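Tudor domain-containing protein 1 (Homo sapiens, PDB 5M9N) probably represses transposons in the male germline through the piRNA pathway, its Tudor domains, the second of which is present here, binding arginine-methylated partners. Local coordinates at residues L31-E36 against V182-N187; I88-F93 against C132-K137; Y117-N122 against P142-K147. All blocks are in the same frame, centred on the assembly; numbering follows the deposited sequence.

Contact 1: L31-E36 against V182-N187; sequences LNVGDE and VDKLEN
Val33, at the corner of a type II beta turn, packs on the end of strand 177-184, whose last residue, Lys184, reaches back to Leu31. This belongs to the staphylococcal-nuclease-like (OB-fold) half of the extended Tudor domain. The turn runs from Asn32 to Asp35, and Asp35 N returns to Asn32 O at 2.9 Å. Gly34 supplies its third residue with a positive phi. The Asp35 carboxylate ties the turn from the other end: its OD2 accepts Asn32 N at 2.9 Å, and the donor approaches from above the carboxylate plane.

The two methyls of Val33 do different work. CG1, anti to the backbone N (chi1 177°), comes close to the backbone at Val182 O, 3.2 Å away. CG2 lies 3.9 Å from Asp183 CA and 4.0 Å from Lys184 CG, so it rests on the root of the lysine chain. The Val33 and Lys184 side chains run alongside, pointing opposite ways.

Bends at chi2 and chi3 fold Lys184 back, laying its CD 3.3 Å from Leu31 O. Its NZ then bonds the same oxygen at 3.2 Å, tilted 23° from the carbonyl plane. The stronger polar partner of NZ is Ser189 OG; the two together hold the end of the lysine.

A classic beta bulge sets both Val182 and Asp183 against Leu190 of strand 189-195. Gly34 and Asp35 make backbone bonds to Val181. The turn therefore leads into strand 36-44 alongside strand 177-184, and Leu31 reaches inward to Val181 and to Ile146 of strand 146-150.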
ATOM      1  N   LEU A  31     -11.876  -7.656  -3.376  1.00 48.20           N
ATOM      2  CA  LEU A  31     -11.077  -8.848  -3.479  1.00 45.69           C
ATOM      3  C   LEU A  31     -11.913  -9.932  -2.840  1.00 44.01           C
ATOM      4  O   LEU A  31     -12.094  -9.949  -1.626  1.00 45.90           O
ATOM      5  CB  LEU A  31      -9.754  -8.674  -2.759  1.00 44.94           C
ATOM      6  CG  LEU A  31      -8.575  -8.547  -3.716  1.00 46.15           C
ATOM      7  CD1 LEU A  31      -8.738  -7.393  -4.680  1.00 45.73           C
ATOM      8  CD2 LEU A  31      -7.297  -8.436  -2.904  1.00 45.97           C
ATOM      9  N   ASN A  32     -12.520 -10.755  -3.671  1.00 42.66           N
ATOM     10  CA  ASN A  32     -13.301 -11.892  -3.183  1.00 42.39           C
ATOM     11  C   ASN A  32     -12.372 -13.060  -2.864  1.00 39.65           C
ATOM     12  O   ASN A  32     -11.300 -13.210  -3.497  1.00 37.09           O
ATOM     13  CB  ASN A  32     -14.350 -12.296  -4.217  1.00 44.82           C
ATOM     14  CG  ASN A  32     -15.360 -11.186  -4.488  1.00 47.35           C
ATOM     15  OD1 ASN A  32     -15.639 -10.864  -5.637  1.00 49.61           O
ATOM     16  ND2 ASN A  32     -15.882 -10.574  -3.433  1.00 47.97           N
ATOM     17  N   VAL A  33     -12.787 -13.886  -1.895  1.00 38.02           N
ATOM     18  CA  VAL A  33     -12.055 -15.103  -1.589  1.00 37.57           C
ATOM     19  C   VAL A  33     -12.005 -15.921  -2.911  1.00 37.41           C
ATOM     20  O   VAL A  33     -12.968 -15.959  -3.664  1.00 37.01           O
ATOM     21  CB  VAL A  33     -12.703 -15.964  -0.448  1.00 38.44           C
ATOM     22  CG1 VAL A  33     -11.901 -17.244  -0.246  1.00 38.46           C
ATOM     23  CG2 VAL A  33     -12.799 -15.194   0.875  1.00 38.33           C
ATOM     24  N   GLY A  34     -10.876 -16.535  -3.193  1.00 37.34           N
ATOM     25  CA  GLY A  34     -10.712 -17.249  -4.459  1.00 38.33           C
ATOM     26  C   GLY A  34     -10.253 -16.387  -5.625  1.00 38.58           C
ATOM     27  O   GLY A  34      -9.804 -16.933  -6.609  1.00 39.62           O
ATOM     28  N   ASP A  35     -10.305 -15.053  -5.531  1.00 38.41           N
ATOM     29  CA  ASP A  35      -9.696 -14.230  -6.578  1.00 38.67           C
ATOM     30  C   ASP A  35      -8.221 -14.515  -6.640  1.00 37.91           C
ATOM     31  O   ASP A  35      -7.565 -14.655  -5.603  1.00 36.24           O
ATOM     32  CB  ASP A  35      -9.874 -12.731  -6.349  1.00 38.85           C
ATOM     33  CG  ASP A  35     -11.301 -12.278  -6.553  1.00 40.60           C
ATOM     34  OD1 ASP A  35     -12.194 -13.102  -6.821  1.00 43.07           O
ATOM     35  OD2 ASP A  35     -11.542 -11.082  -6.408  1.00 42.34           O
ATOM     36  N   GLU A  36      -7.719 -14.626  -7.867  1.00 37.56           N
ATOM     37  CA  GLU A  36      -6.307 -14.602  -8.117  1.00 38.18           C
ATOM     38  C   GLU A  36      -6.040 -13.387  -8.995  1.00 37.41           C
ATOM     39  O   GLU A  36      -6.881 -12.999  -9.835  1.00 38.43           O
ATOM     40  CB  GLU A  36      -5.835 -15.847  -8.837  1.00 40.06           C
ATOM     41  CG  GLU A  36      -6.058 -17.137  -8.117  1.00 42.16           C
ATOM     42  CD  GLU A  36      -5.477 -18.314  -8.899  1.00 44.52           C
ATOM     43  OE1 GLU A  36      -5.885 -18.514 -10.059  1.00 45.65           O
ATOM     44  OE2 GLU A  36      -4.616 -19.016  -8.347  1.00 45.85           O
ATOM     45  N   VAL A 182      -7.028 -16.221   0.064  1.00 32.82           N
ATOM     46  CA  VAL A 182      -7.492 -17.378   0.826  1.00 34.24           C
ATOM     47  C   VAL A 182      -8.682 -16.990   1.742  1.00 35.10           C
ATOM     48  O   VAL A 182      -9.614 -17.789   1.917  1.00 35.74           O
ATOM     49  CB  VAL A 182      -6.370 -17.927   1.707  1.00 34.43           C
ATOM     50  CG1 VAL A 182      -6.861 -19.111   2.521  1.00 36.15           C
ATOM     51  CG2 VAL A 182      -5.142 -18.291   0.905  1.00 34.25           C
ATOM     52  N   ASP A 183      -8.617 -15.815   2.380  1.00 35.18           N
ATOM     53  CA  ASP A 183      -9.680 -15.329   3.293  1.00 36.55           C
ATOM     54  C   ASP A 183      -9.668 -13.809   3.416  1.00 36.46           C
ATOM     55  O   ASP A 183      -8.683 -13.181   3.058  1.00 35.17           O
ATOM     56  CB  ASP A 183      -9.473 -15.897   4.702  1.00 37.58           C
ATOM     57  CG  ASP A 183     -10.717 -15.742   5.637  1.00 39.14           C
ATOM     58  OD1 ASP A 183     -11.886 -15.572   5.156  1.00 39.44           O
ATOM     59  OD2 ASP A 183     -10.495 -15.835   6.884  1.00 40.07           O
ATOM     60  N   LYS A 184     -10.759 -13.246   3.920  1.00 37.86           N
ATOM     61  CA  LYS A 184     -10.825 -11.828   4.256  1.00 39.89           C
ATOM     62  C   LYS A 184     -10.774 -11.596   5.779  1.00 41.28           C
ATOM     63  O   LYS A 184     -11.568 -12.162   6.502  1.00 42.43           O
ATOM     64  CB  LYS A 184     -12.118 -11.241   3.733  1.00 41.37           C
ATOM     65  CG  LYS A 184     -12.350 -11.435   2.256  1.00 42.21           C
ATOM     66  CD  LYS A 184     -11.201 -10.924   1.434  1.00 42.70           C
ATOM     67  CE  LYS A 184     -10.834  -9.490   1.809  1.00 43.10           C
ATOM     68  NZ  LYS A 184     -10.115  -8.884   0.700  1.00 44.34           N
ATOM     69  N   LEU A 185      -9.818 -10.789   6.227  1.00 42.07           N
ATOM     70  CA  LEU A 185      -9.668 -10.427   7.626  1.00 43.74           C
ATOM     71  C   LEU A 185     -10.247  -9.041   7.775  1.00 45.51           C
ATOM     72  O   LEU A 185     -10.691  -8.426   6.798  1.00 44.93           O
ATOM     73  CB  LEU A 185      -8.198 -10.469   8.049  1.00 42.49           C
ATOM     74  CG  LEU A 185      -7.501 -11.773   7.693  1.00 42.71           C
ATOM     75  CD1 LEU A 185      -6.020 -11.763   8.046  1.00 42.05           C
ATOM     76  CD2 LEU A 185      -8.227 -12.946   8.344  1.00 43.57           C
ATOM     77  N   GLU A 186     -10.248  -8.537   9.002  1.00 48.06           N
ATOM     78  CA  GLU A 186     -10.930  -7.281   9.264  1.00 49.15           C
ATOM     79  C   GLU A 186     -10.348  -6.135   8.447  1.00 46.63           C
ATOM     80  O   GLU A 186     -11.075  -5.436   7.743  1.00 47.72           O
ATOM     81  CB  GLU A 186     -10.924  -6.948  10.772  1.00 52.48           C
ATOM     82  CG  GLU A 186     -11.812  -5.734  11.102  1.00 56.02           C
ATOM     83  CD  GLU A 186     -11.818  -5.382  12.576  1.00 58.69           C
ATOM     84  OE1 GLU A 186     -12.173  -6.271  13.359  1.00 62.84           O
ATOM     85  OE2 GLU A 186     -11.485  -4.229  12.953  1.00 60.59           O
ATOM     86  N   ASN A 187      -9.050  -5.913   8.528  1.00 43.70           N
ATOM     87  CA  ASN A 187      -8.484  -4.834   7.746  1.00 42.04           C
ATOM     88  C   ASN A 187      -7.560  -5.319   6.601  1.00 37.84           C
ATOM     89  O   ASN A 187      -6.884  -4.516   5.983  1.00 35.77           O
ATOM     90  CB  ASN A 187      -7.821  -3.799   8.669  1.00 43.08           C
ATOM     91  CG  ASN A 187      -8.849  -3.004   9.489  1.00 45.89           C
ATOM     92  OD1 ASN A 187      -9.210  -1.863   9.144  1.00 46.68           O
ATOM     93  ND2 ASN A 187      -9.345  -3.620  10.577  1.00 47.55           N
TER

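Contact 2: I88-F93 against C132-K137; sequences ICCAQF and CPIIPK
Cys90 and Cys132 face each other as an antiparallel, hydrogen-bonded pair at the edge of the five-stranded Tudor sheet. Strand 131-132 closes this curled, SH3-like sheet beside strand 88-92. Cys90 N bonds Cys132 O at 2.9 Å, and Cys132 N returns to Cys90 O at the same length.

Both cysteine side chains point to one face of the sheet, the face that carries helix 58-73. Cys132 SG is in a disulfide with Cys72 of that helix. Cys90 SG stays outside this bond, although it lies 3.6 Å from Cys132 SG. The Cys132 sulfur also touches the Cys90 CB, so the disulfide packs alongside the whole Cys90 side chain. Cys90 SG, anti to its carbonyl carbon at chi1 -48°, is thereby placed next to both Cys132 and Ile134. Leu68 and Cys72 of the helix and Trp99 of the next strand also touch the Cys90 side chain.

Ile134 points toward strand 88-92 and meets it with both branches. Its CG1 runs past Cys90 SG at 3.9 Å, with CD1 continuing along the same sulfur. The other branch, CG2, meets Ile88 O at 3.5 Å. Ile134 CB meanwhile rests against Cys89 CA. Ile134 thus lies along the strand from Ile88 to Cys90.

Cys89 CB lies 3.3 Å from Cys132 O. With SG between the backbone N and the carbonyl carbon (chi1 64°), the Cys89 sulfur is 4.1 Å from Cys132 O.

Beyond the paired cysteines a water takes over from direct pairing: it donates to Ile88 O at 2.6 Å and accepts from Ile134 N at 3.3 Å.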
ATOM      1  N   ILE A  88      -8.043  11.476   4.256  1.00 28.93           N
ATOM      2  CA  ILE A  88      -7.206  11.308   3.045  1.00 28.56           C
ATOM      3  C   ILE A  88      -6.865  12.699   2.554  1.00 28.47           C
ATOM      4  O   ILE A  88      -7.699  13.590   2.603  1.00 29.50           O
ATOM      5  CB  ILE A  88      -7.940  10.508   1.968  1.00 28.81           C
ATOM      6  CG1 ILE A  88      -8.351   9.137   2.509  1.00 29.22           C
ATOM      7  CG2 ILE A  88      -7.028  10.254   0.763  1.00 28.49           C
ATOM      8  CD1 ILE A  88      -7.191   8.223   2.870  1.00 28.80           C
ATOM      9  N   CYS A  89      -5.646  12.910   2.125  1.00 28.06           N
ATOM     10  CA  CYS A  89      -5.258  14.179   1.498  1.00 28.07           C
ATOM     11  C   CYS A  89      -4.223  13.866   0.407  1.00 27.21           C
ATOM     12  O   CYS A  89      -4.067  12.696   0.054  1.00 27.20           O
ATOM     13  CB  CYS A  89      -4.714  15.129   2.554  1.00 28.43           C
ATOM     14  SG  CYS A  89      -3.210  14.609   3.356  1.00 29.52           S
ATOM     15  N   CYS A  90      -3.581  14.885  -0.151  1.00 27.15           N
ATOM     16  CA  CYS A  90      -2.416  14.751  -1.047  1.00 27.14           C
ATOM     17  C   CYS A  90      -1.163  15.044  -0.237  1.00 26.59           C
ATOM     18  O   CYS A  90      -1.168  15.927   0.643  1.00 26.42           O
ATOM     19  CB  CYS A  90      -2.529  15.677  -2.252  1.00 28.03           C
ATOM     20  SG  CYS A  90      -4.106  15.630  -3.108  1.00 29.84           S
ATOM     21  N   ALA A  91      -0.143  14.221  -0.449  1.00 25.47           N
ATOM     22  CA  ALA A  91       1.161  14.332   0.148  1.00 25.13           C
ATOM     23  C   ALA A  91       2.232  14.277  -0.947  1.00 25.62           C
ATOM     24  O   ALA A  91       2.145  13.417  -1.863  1.00 24.59           O
ATOM     25  CB  ALA A  91       1.359  13.200   1.099  1.00 24.76           C
ATOM     26  N   GLN A  92       3.232  15.167  -0.851  1.00 26.07           N
ATOM     27  CA  GLN A  92       4.334  15.189  -1.813  1.00 26.79           C
ATOM     28  C   GLN A  92       5.504  14.346  -1.295  1.00 26.83           C
ATOM     29  O   GLN A  92       6.159  14.686  -0.296  1.00 26.95           O
ATOM     30  CB  GLN A  92       4.742  16.657  -1.989  1.00 27.75           C
ATOM     31  CG  GLN A  92       5.610  16.959  -3.147  1.00 28.41           C
ATOM     32  CD  GLN A  92       5.879  18.439  -3.274  1.00 29.23           C
ATOM     33  OE1 GLN A  92       5.584  19.253  -2.370  1.00 30.04           O
ATOM     34  NE2 GLN A  92       6.484  18.791  -4.334  1.00 30.00           N
ATOM     35  N   PHE A  93       5.715  13.215  -1.932  1.00 26.71           N
ATOM     36  CA  PHE A  93       6.695  12.209  -1.531  1.00 27.19           C
ATOM     37  C   PHE A  93       8.085  12.794  -1.510  1.00 28.37           C
ATOM     38  O   PHE A  93       8.441  13.545  -2.397  1.00 28.46           O
ATOM     39  CB  PHE A  93       6.576  11.012  -2.526  1.00 27.39           C
ATOM     40  CG  PHE A  93       7.452   9.818  -2.219  1.00 27.51           C
ATOM     41  CD1 PHE A  93       7.733   9.424  -0.910  1.00 27.31           C
ATOM     42  CD2 PHE A  93       7.904   9.023  -3.263  1.00 27.75           C
ATOM     43  CE1 PHE A  93       8.504   8.306  -0.649  1.00 27.54           C
ATOM     44  CE2 PHE A  93       8.681   7.912  -3.017  1.00 27.92           C
ATOM     45  CZ  PHE A  93       8.974   7.540  -1.719  1.00 28.11           C
ATOM     46  N   CYS A 132      -1.632  18.800   0.917  1.00 34.03           N
ATOM     47  CA  CYS A 132      -2.553  19.553   0.012  1.00 35.86           C
ATOM     48  C   CYS A 132      -3.898  18.884   0.449  1.00 33.34           C
ATOM     49  O   CYS A 132      -3.939  17.650   0.645  1.00 32.34           O
ATOM     50  CB  CYS A 132      -2.035  19.307  -1.569  1.00 38.28           C
ATOM     51  SG  CYS A 132      -2.950  19.007  -3.193  1.00 50.21           S
ATOM     52  N   PRO A 133      -5.017  19.627   0.604  1.00 32.79           N
ATOM     53  CA  PRO A 133      -6.294  18.853   0.640  1.00 32.41           C
ATOM     54  C   PRO A 133      -6.651  18.175  -0.700  1.00 32.15           C
ATOM     55  O   PRO A 133      -6.080  18.533  -1.724  1.00 31.06           O
ATOM     56  CB  PRO A 133      -7.343  19.892   0.984  1.00 33.20           C
ATOM     57  CG  PRO A 133      -6.728  21.199   0.612  1.00 33.42           C
ATOM     58  CD  PRO A 133      -5.250  21.087   0.728  1.00 33.26           C
ATOM     59  N   ILE A 134      -7.542  17.176  -0.632  1.00 32.36           N
ATOM     60  CA  ILE A 134      -7.983  16.389  -1.784  1.00 33.13           C
ATOM     61  C   ILE A 134      -9.440  16.731  -2.044  1.00 34.43           C
ATOM     62  O   ILE A 134     -10.146  17.237  -1.159  1.00 34.70           O
ATOM     63  CB  ILE A 134      -7.790  14.847  -1.563  1.00 32.66           C
ATOM     64  CG1 ILE A 134      -7.717  14.085  -2.914  1.00 32.56           C
ATOM     65  CG2 ILE A 134      -8.852  14.279  -0.624  1.00 32.69           C
ATOM     66  CD1 ILE A 134      -6.932  12.785  -2.851  1.00 32.64           C
ATOM     67  N   ILE A 135      -9.878  16.450  -3.258  1.00 35.69           N
ATOM     68  CA  ILE A 135     -11.302  16.552  -3.636  1.00 37.61           C
ATOM     69  C   ILE A 135     -11.867  15.189  -4.025  1.00 37.91           C
ATOM     70  O   ILE A 135     -11.099  14.306  -4.388  1.00 37.82           O
ATOM     71  CB  ILE A 135     -11.507  17.557  -4.756  1.00 38.72           C
ATOM     72  CG1 ILE A 135     -10.608  17.219  -5.937  1.00 38.70           C
ATOM     73  CG2 ILE A 135     -11.224  18.956  -4.218  1.00 38.76           C
ATOM     74  CD1 ILE A 135     -11.103  17.861  -7.200  1.00 40.62           C
ATOM     75  N   PRO A 136     -13.205  15.013  -3.965  1.00 39.65           N
ATOM     76  CA  PRO A 136     -13.779  13.680  -4.176  1.00 40.46           C
ATOM     77  C   PRO A 136     -13.543  13.124  -5.589  1.00 41.00           C
ATOM     78  O   PRO A 136     -13.488  11.912  -5.735  1.00 41.10           O
ATOM     79  CB  PRO A 136     -15.285  13.885  -3.921  1.00 41.07           C
ATOM     80  CG  PRO A 136     -15.386  15.195  -3.231  1.00 41.35           C
ATOM     81  CD  PRO A 136     -14.279  16.002  -3.814  1.00 40.82           C
ATOM     82  N   LYS A 137     -13.371  13.974  -6.599  1.00 41.63           N
ATOM     83  CA  LYS A 137     -12.995  13.459  -7.929  1.00 42.61           C
ATOM     84  C   LYS A 137     -11.733  12.605  -7.854  1.00 40.56           C
ATOM     85  O   LYS A 137     -11.651  11.605  -8.519  1.00 40.63           O
ATOM     86  CB  LYS A 137     -12.792  14.584  -8.941  1.00 44.57           C
ATOM     87  CG  LYS A 137     -12.449  14.144 -10.379  1.00 46.50           C
ATOM     88  CD  LYS A 137     -13.688  13.968 -11.266  1.00 49.55           C
ATOM     89  CE  LYS A 137     -13.417  13.161 -12.556  1.00 51.00           C
ATOM     90  NZ  LYS A 137     -14.575  13.132 -13.512  1.00 52.87           N
TER
HETATM   91  O   HOH W   1      -7.846  16.209   2.473  1.00 37.02           O

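Contact 3: Y117-N122 against P142-K147; sequences YVDYGN and PMQAIK
Asp119 and Val118 bind the backbone of Gln144 and Ala145 where the loop between strands 112-117 and 123-127 of the Tudor sheet meets the chain leading into strand 146-150. Two hydrogen bonds cross. Asp119 OD1 receives Gln144 N at 2.7 Å through its anti lone pair, the one turned away from the other carboxylate oxygen. Val118 O receives Ala145 N at 3.2 Å. A water adds a bridge, donating to both Val118 O and Ala145 O.

Polar bonds within each side shape the loops. Tyr117 O accepts both Tyr120 N and Gly121 N. A bend at chi2 (-72°) brings the Gln144 amide back to its own segment, where NE2 bonds Pro142 O at 2.7 Å.

Apolar contact flanks these bonds. Met143 crosses Val118 obliquely, its SD 3.9 Å from Val118 CB. Ala145 CB points at the loop and meets Val118 O at 3.3 Å and Tyr120 N at 3.5 Å. Leu61 and Leu64 of helix 58-73 touch Asp119.

Ionic contact comes from outside: Arg101 forms a salt bridge to Asp119 OD1. One buried oxygen thus holds a backbone N-H and an arginine together. The bonds join the loop of the Tudor sheet to the chain entering strand 146-150. The positive charge would probably favour the carboxylate as an anion.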
ATOM      1  N   TYR A 117       1.024   6.095   2.327  1.00 21.28           N
ATOM      2  CA  TYR A 117       0.691   6.255   0.908  1.00 21.23           C
ATOM      3  C   TYR A 117      -0.253   5.164   0.516  1.00 21.32           C
ATOM      4  O   TYR A 117       0.139   3.972   0.435  1.00 21.27           O
ATOM      5  CB  TYR A 117       1.937   6.256   0.054  1.00 21.02           C
ATOM      6  CG  TYR A 117       2.783   7.490   0.289  1.00 21.22           C
ATOM      7  CD1 TYR A 117       2.397   8.718  -0.201  1.00 21.12           C
ATOM      8  CD2 TYR A 117       3.918   7.443   1.098  1.00 21.22           C
ATOM      9  CE1 TYR A 117       3.150   9.847   0.023  1.00 21.47           C
ATOM     10  CE2 TYR A 117       4.661   8.568   1.325  1.00 21.51           C
ATOM     11  CZ  TYR A 117       4.259   9.795   0.820  1.00 21.60           C
ATOM     12  OH  TYR A 117       5.044  10.927   1.030  1.00 21.96           O
ATOM     13  N   VAL A 118      -1.509   5.532   0.320  1.00 21.53           N
ATOM     14  CA  VAL A 118      -2.559   4.516   0.263  1.00 21.94           C
ATOM     15  C   VAL A 118      -2.550   3.678  -1.055  1.00 22.07           C
ATOM     16  O   VAL A 118      -3.193   2.644  -1.189  1.00 22.26           O
ATOM     17  CB  VAL A 118      -3.943   5.112   0.408  1.00 22.17           C
ATOM     18  CG1 VAL A 118      -4.130   5.632   1.809  1.00 22.12           C
ATOM     19  CG2 VAL A 118      -4.246   6.169  -0.652  1.00 22.43           C
ATOM     20  N   ASP A 119      -1.830   4.145  -1.998  1.00 22.39           N
ATOM     21  CA  ASP A 119      -1.714   3.390  -3.289  1.00 22.79           C
ATOM     22  C   ASP A 119      -0.459   2.573  -3.411  1.00 23.33           C
ATOM     23  O   ASP A 119      -0.289   1.802  -4.443  1.00 23.73           O
ATOM     24  CB  ASP A 119      -1.820   4.409  -4.386  1.00 23.04           C
ATOM     25  CG  ASP A 119      -3.184   4.980  -4.495  1.00 23.00           C
ATOM     26  OD1 ASP A 119      -4.203   4.202  -4.469  1.00 22.98           O
ATOM     27  OD2 ASP A 119      -3.216   6.204  -4.689  1.00 22.95           O
ATOM     28  N   TYR A 120       0.409   2.649  -2.392  1.00 23.78           N
ATOM     29  CA  TYR A 120       1.745   2.059  -2.461  1.00 24.70           C
ATOM     30  C   TYR A 120       2.095   1.283  -1.238  1.00 24.94           C
ATOM     31  O   TYR A 120       2.793   0.271  -1.352  1.00 25.28           O
ATOM     32  CB  TYR A 120       2.871   3.096  -2.780  1.00 25.32           C
ATOM     33  CG  TYR A 120       2.764   3.631  -4.143  1.00 25.75           C
ATOM     34  CD1 TYR A 120       1.881   4.665  -4.422  1.00 26.12           C
ATOM     35  CD2 TYR A 120       3.507   3.082  -5.196  1.00 26.77           C
ATOM     36  CE1 TYR A 120       1.703   5.137  -5.674  1.00 26.88           C
ATOM     37  CE2 TYR A 120       3.328   3.536  -6.504  1.00 27.27           C
ATOM     38  CZ  TYR A 120       2.440   4.573  -6.725  1.00 27.54           C
ATOM     39  OH  TYR A 120       2.160   5.085  -7.952  1.00 28.62           O
ATOM     40  N   GLY A 121       1.715   1.758  -0.049  1.00 24.52           N
ATOM     41  CA  GLY A 121       1.937   1.047   1.157  1.00 24.66           C
ATOM     42  C   GLY A 121       3.052   1.491   2.055  1.00 24.98           C
ATOM     43  O   GLY A 121       3.140   1.037   3.233  1.00 25.35           O
ATOM     44  N   ASN A 122       3.875   2.397   1.561  1.00 24.82           N
ATOM     45  CA  ASN A 122       4.923   2.980   2.355  1.00 24.89           C
ATOM     46  C   ASN A 122       4.351   4.170   3.156  1.00 24.60           C
ATOM     47  O   ASN A 122       3.162   4.509   3.062  1.00 24.60           O
ATOM     48  CB  ASN A 122       6.135   3.349   1.463  1.00 25.49           C
ATOM     49  CG  ASN A 122       5.816   4.412   0.459  1.00 25.70           C
ATOM     50  OD1 ASN A 122       4.815   4.356  -0.226  1.00 25.56           O
ATOM     51  ND2 ASN A 122       6.600   5.451   0.463  1.00 26.44           N
ATOM     52  N   PRO A 142     -10.100   3.255  -6.752  1.00 32.10           N
ATOM     53  CA  PRO A 142      -9.886   2.639  -5.458  1.00 30.97           C
ATOM     54  C   PRO A 142      -8.426   2.655  -5.042  1.00 29.81           C
ATOM     55  O   PRO A 142      -7.510   2.656  -5.887  1.00 28.92           O
ATOM     56  CB  PRO A 142     -10.442   1.212  -5.606  1.00 31.54           C
ATOM     57  CG  PRO A 142     -11.170   1.168  -6.896  1.00 32.12           C
ATOM     58  CD  PRO A 142     -10.943   2.431  -7.635  1.00 32.36           C
ATOM     59  N   MET A 143      -8.221   2.678  -3.733  1.00 29.03           N
ATOM     60  CA  MET A 143      -6.905   2.613  -3.166  1.00 29.17           C
ATOM     61  C   MET A 143      -6.127   1.371  -3.628  1.00 29.16           C
ATOM     62  O   MET A 143      -6.622   0.224  -3.590  1.00 29.70           O
ATOM     63  CB  MET A 143      -6.977   2.653  -1.634  1.00 30.26           C
ATOM     64  CG  MET A 143      -7.555   3.929  -1.076  1.00 31.34           C
ATOM     65  SD  MET A 143      -7.609   3.934   0.723  1.00 33.37           S
ATOM     66  CE  MET A 143      -8.825   2.656   0.976  1.00 33.51           C
ATOM     67  N   GLN A 144      -4.934   1.580  -4.141  1.00 28.02           N
ATOM     68  CA  GLN A 144      -4.272   0.503  -4.837  1.00 28.05           C
ATOM     69  C   GLN A 144      -3.340  -0.407  -4.030  1.00 27.23           C
ATOM     70  O   GLN A 144      -2.901  -1.410  -4.597  1.00 28.57           O
ATOM     71  CB  GLN A 144      -3.559   1.065  -6.039  1.00 28.19           C
ATOM     72  CG  GLN A 144      -4.532   1.723  -7.030  1.00 28.96           C
ATOM     73  CD  GLN A 144      -5.387   0.727  -7.784  1.00 29.83           C
ATOM     74  OE1 GLN A 144      -4.843  -0.204  -8.429  1.00 31.22           O
ATOM     75  NE2 GLN A 144      -6.684   0.926  -7.780  1.00 29.92           N
ATOM     76  N   ALA A 145      -2.957  -0.052  -2.806  1.00 25.91           N
ATOM     77  CA  ALA A 145      -2.055  -0.878  -2.009  1.00 25.32           C
ATOM     78  C   ALA A 145      -2.942  -1.852  -1.268  1.00 25.44           C
ATOM     79  O   ALA A 145      -3.817  -1.431  -0.512  1.00 25.76           O
ATOM     80  CB  ALA A 145      -1.263  -0.068  -1.017  1.00 24.85           C
ATOM     81  N   ILE A 146      -2.821  -3.133  -1.580  1.00 25.01           N
ATOM     82  CA  ILE A 146      -3.702  -4.130  -0.984  1.00 25.27           C
ATOM     83  C   ILE A 146      -2.971  -4.712   0.224  1.00 24.78           C
ATOM     84  O   ILE A 146      -1.898  -5.267   0.069  1.00 24.32           O
ATOM     85  CB  ILE A 146      -4.044  -5.225  -1.979  1.00 25.85           C
ATOM     86  CG1 ILE A 146      -4.850  -4.664  -3.157  1.00 26.37           C
ATOM     87  CG2 ILE A 146      -4.885  -6.299  -1.328  1.00 26.43           C
ATOM     88  CD1 ILE A 146      -4.508  -5.368  -4.436  1.00 26.66           C
ATOM     89  N   LYS A 147      -3.567  -4.572   1.423  1.00 24.54           N
ATOM     90  CA  LYS A 147      -2.952  -5.048   2.643  0.50 24.72           C
ATOM     91  C   LYS A 147      -3.160  -6.552   2.806  1.00 25.08           C
ATOM     92  O   LYS A 147      -4.281  -7.039   2.748  1.00 25.61           O
ATOM     93  CB  LYS A 147      -3.532  -4.318   3.861  0.50 24.92           C
ATOM     94  CG  LYS A 147      -2.941  -4.793   5.172  0.50 25.28           C
ATOM     95  CD  LYS A 147      -1.428  -4.742   5.158  0.50 25.08           C
ATOM     96  CE  LYS A 147      -0.909  -5.493   6.365  0.50 25.56           C
ATOM     97  NZ  LYS A 147      -1.448  -6.862   6.681  0.50 25.90           N
TER
HETATM   98  O   HOH W   2      -4.407   1.117   0.638  1.00 35.70           O

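Overall arrangement
The centre of contact 3 lies about 3 Å from that of the chain, with the other two contacts on separate halves of the extended Tudor domain. Contact 1 belongs to the nuclease-like half, about 16 Å from contact 3 between centres; Leu31 CD2 meets Ile146 CG2 at 3.6 Å. Contact 2 belongs to the Tudor sheet, about 14 Å from contact 3 between centres. Contacts 1 and 2 do not touch: their nearest atoms are about 12 Å apart. The methylated peptide binds where contacts 2 and 3 meet. Phe93, Tyr117 and Tyr120 pack on its modified side chain, consistent with the aromatic cage, and Asn122 packs beside them. Phe93 and Tyr117 also meet edge-to-face.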